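Protein Ves (Pseudomonas fluorescens, PDB 5V00) is a bicupin, also known as HutD, involved in histidine utilization, although its precise molecular role is not established. Local coordinates at residues I70-G75 against I113-L118. Sequence-based numbering, arbitrary orientation.
Sequences ITVIQG and IRDFNL. With FMT (formic acid), chain I.
Gln74 and Arg114 run alongside each other in the same direction, the glutamine amide resting along the aliphatic part of the arginine, with NE2 of Gln74 3.6 Å from CD of Arg114. The amide and guanidinium planes are turned 65° apart, and a bend at chi3 (79°) swings the guanidinium round to salt bridges with Asp53 and Glu32. Beneath this pair, strands 67-74 and 113-120, antiparallel neighbours in a sheet of the N-terminal cupin half, slip by one residue. In this classic beta bulge Ile73 and Gln74 both face Arg114, whose carbonyl O takes the backbone N of Ile73 at 2.8 Å and, less closely, that of Gln74.

Extra length here leaves Ile73 beside strand 113-120, its CG1 (chi1 65°) near the carbonyl O of Arg114 and its CG2 3.7 Å from CB of Phe116. Replacing Ile73 with an alanine would probably leave a gap over CB of Phe116 and the carbonyl O of Arg114. The ring of Phe116 runs on to stack with Phe148 from the other half of the bicupin chain.

Beyond the bulge the register is regular, Thr71 pairing with Phe116 through two backbone bonds. A water bridges OG1 of Thr71 to the O of Phe116, and that hydroxyl also meets Trp131. On the face with Val72, the Asp115 side chain slants across those of Val72 and Ile70, OD1 lying 3.4 Å from CG2 of Val72 and OD2 3.8 Å from CD1 of Ile70. Asn117 runs alongside Ile70, its OD1 packing against CG2 of Ile70, while ND2 of Asn117 donates to O1 of a bound formic acid at 3.1 Å, a molecule probably from the crystallisation liquor and also hydrogen-bonded to Arg68.

OD1 of Asp115 is buried with no polar partner in the model, whereas the Arg114 charge is met by Asp53 and Glu32, which probably also offset nearby Arg21.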
loop_
_atom_site.group_PDB
_atom_site.type_symbol
_atom_site.label_atom_id
_atom_site.label_comp_id
_atom_site.label_asym_id
_atom_site.label_seq_id
_atom_site.Cartn_x
_atom_site.Cartn_y
_atom_site.Cartn_z
ATOM N N ILE B 70 7.091 -17.786 8.130
ATOM C CA ILE B 70 7.140 -16.755 9.143
ATOM C C ILE B 70 8.567 -16.618 9.704
ATOM O O ILE B 70 9.344 -17.556 9.644
ATOM C CB ILE B 70 6.124 -16.993 10.303
ATOM C CG1 ILE B 70 6.565 -18.117 11.215
ATOM C CG2 ILE B 70 4.710 -17.289 9.756
ATOM C CD1 ILE B 70 5.619 -18.321 12.366
ATOM N N THR B 71 8.914 -15.430 10.168
ATOM C CA THR B 71 10.209 -15.145 10.697
ATOM C C THR B 71 10.141 -14.218 11.871
ATOM O O THR B 71 9.571 -13.117 11.798
ATOM C CB THR B 71 11.143 -14.502 9.667
ATOM O OG1 THR B 71 11.131 -15.224 8.464
ATOM C CG2 THR B 71 12.555 -14.429 10.184
ATOM N N VAL B 72 10.717 -14.574 13.022
ATOM C CA VAL B 72 10.789 -13.624 14.131
ATOM C C VAL B 72 11.663 -12.447 13.788
ATOM O O VAL B 72 12.789 -12.640 13.345
ATOM C CB VAL B 72 11.367 -14.284 15.440
ATOM C CG1 VAL B 72 11.666 -13.246 16.501
ATOM C CG2 VAL B 72 10.397 -15.378 15.899
ATOM N N ILE B 73 11.141 -11.229 13.939
ATOM C CA ILE B 73 11.895 -10.032 13.673
ATOM C C ILE B 73 12.101 -9.075 14.852
ATOM O O ILE B 73 12.970 -8.178 14.787
ATOM C CB ILE B 73 11.400 -9.215 12.437
ATOM C CG1 ILE B 73 9.994 -8.687 12.707
ATOM C CG2 ILE B 73 11.440 -10.063 11.180
ATOM C CD1 ILE B 73 9.421 -7.804 11.643
ATOM N N GLN B 74 11.368 -9.285 15.930
ATOM C CA GLN B 74 11.637 -8.546 17.138
ATOM C C GLN B 74 11.286 -9.447 18.304
ATOM O O GLN B 74 10.332 -10.233 18.248
ATOM C CB GLN B 74 10.742 -7.301 17.218
ATOM C CG GLN B 74 11.202 -6.252 18.202
ATOM C CD GLN B 74 10.391 -4.959 17.977
ATOM O OE1 GLN B 74 10.475 -4.332 16.907
ATOM N NE2 GLN B 74 9.526 -4.653 18.908
ATOM N N GLY B 75 12.073 -9.259 19.344
ATOM C CA GLY B 75 12.007 -10.156 20.496
ATOM C C GLY B 75 12.963 -11.328 20.332
ATOM O O GLY B 75 13.581 -11.541 19.318
ATOM N N ILE B 113 6.515 -10.957 20.818
ATOM C CA ILE B 113 7.341 -11.153 19.630
ATOM C C ILE B 113 6.639 -10.437 18.493
ATOM O O ILE B 113 5.360 -10.407 18.462
ATOM C CB ILE B 113 7.299 -12.657 19.291
ATOM C CG1 ILE B 113 8.006 -13.462 20.395
ATOM C CG2 ILE B 113 7.932 -13.013 17.979
ATOM C CD1 ILE B 113 9.351 -12.967 20.711
ATOM N N ARG B 114 7.462 -9.970 17.539
ATOM C CA ARG B 114 6.902 -9.570 16.231
ATOM C C ARG B 114 7.445 -10.530 15.135
ATOM O O ARG B 114 8.647 -10.828 15.188
ATOM C CB ARG B 114 7.257 -8.143 15.923
ATOM C CG ARG B 114 6.806 -7.124 16.986
ATOM C CD ARG B 114 7.014 -5.676 16.532
ATOM N NE ARG B 114 5.927 -5.307 15.637
ATOM C CZ ARG B 114 5.945 -4.293 14.747
ATOM N NH1 ARG B 114 7.006 -3.591 14.551
ATOM N NH2 ARG B 114 4.881 -4.053 13.997
ATOM N N ASP B 115 6.591 -10.981 14.241
ATOM C CA ASP B 115 6.917 -11.908 13.154
ATOM C C ASP B 115 6.682 -11.244 11.771
ATOM O O ASP B 115 5.637 -10.543 11.613
ATOM C CB ASP B 115 6.078 -13.086 13.148
ATOM C CG ASP B 115 6.486 -14.144 14.254
ATOM O OD1 ASP B 115 7.494 -13.889 14.865
ATOM O OD2 ASP B 115 5.670 -15.098 14.452
ATOM N N PHE B 116 7.616 -11.452 10.837
ATOM C CA PHE B 116 7.376 -11.089 9.407
ATOM C C PHE B 116 6.727 -12.249 8.741
ATOM O O PHE B 116 7.262 -13.374 8.763
ATOM C CB PHE B 116 8.717 -10.705 8.768
ATOM C CG PHE B 116 8.629 -10.414 7.327
ATOM C CD1 PHE B 116 7.902 -9.326 6.871
ATOM C CD2 PHE B 116 9.295 -11.203 6.433
ATOM C CE1 PHE B 116 7.884 -9.058 5.500
ATOM C CE2 PHE B 116 9.245 -10.958 5.042
ATOM C CZ PHE B 116 8.577 -9.811 4.593
ATOM N N ASN B 117 5.500 -12.050 8.208
ATOM C CA ASN B 117 4.673 -13.104 7.667
ATOM C C ASN B 117 4.466 -13.034 6.159
ATOM O O ASN B 117 3.956 -12.005 5.673
ATOM C CB ASN B 117 3.266 -13.003 8.273
ATOM C CG ASN B 117 3.171 -13.532 9.760
ATOM O OD1 ASN B 117 4.155 -13.957 10.377
ATOM N ND2 ASN B 117 1.948 -13.496 10.319
ATOM N N LEU B 118 4.829 -14.100 5.457
ATOM C CA LEU B 118 4.390 -14.336 4.089
ATOM C C LEU B 118 3.353 -15.413 4.086
ATOM O O LEU B 118 3.563 -16.514 4.673
ATOM C CB LEU B 118 5.551 -14.762 3.204
ATOM C CG LEU B 118 5.272 -15.286 1.862
ATOM C CD1 LEU B 118 4.637 -14.192 1.016
ATOM C CD2 LEU B 118 6.502 -15.810 1.199
HETATM C C FMT I . -0.008 -15.696 13.327
HETATM O O1 FMT I . 1.005 -15.314 12.683
HETATM O O2 FMT I . -1.011 -16.342 12.683
HETATM O O HOH W 1 8.819 -14.702 6.919
#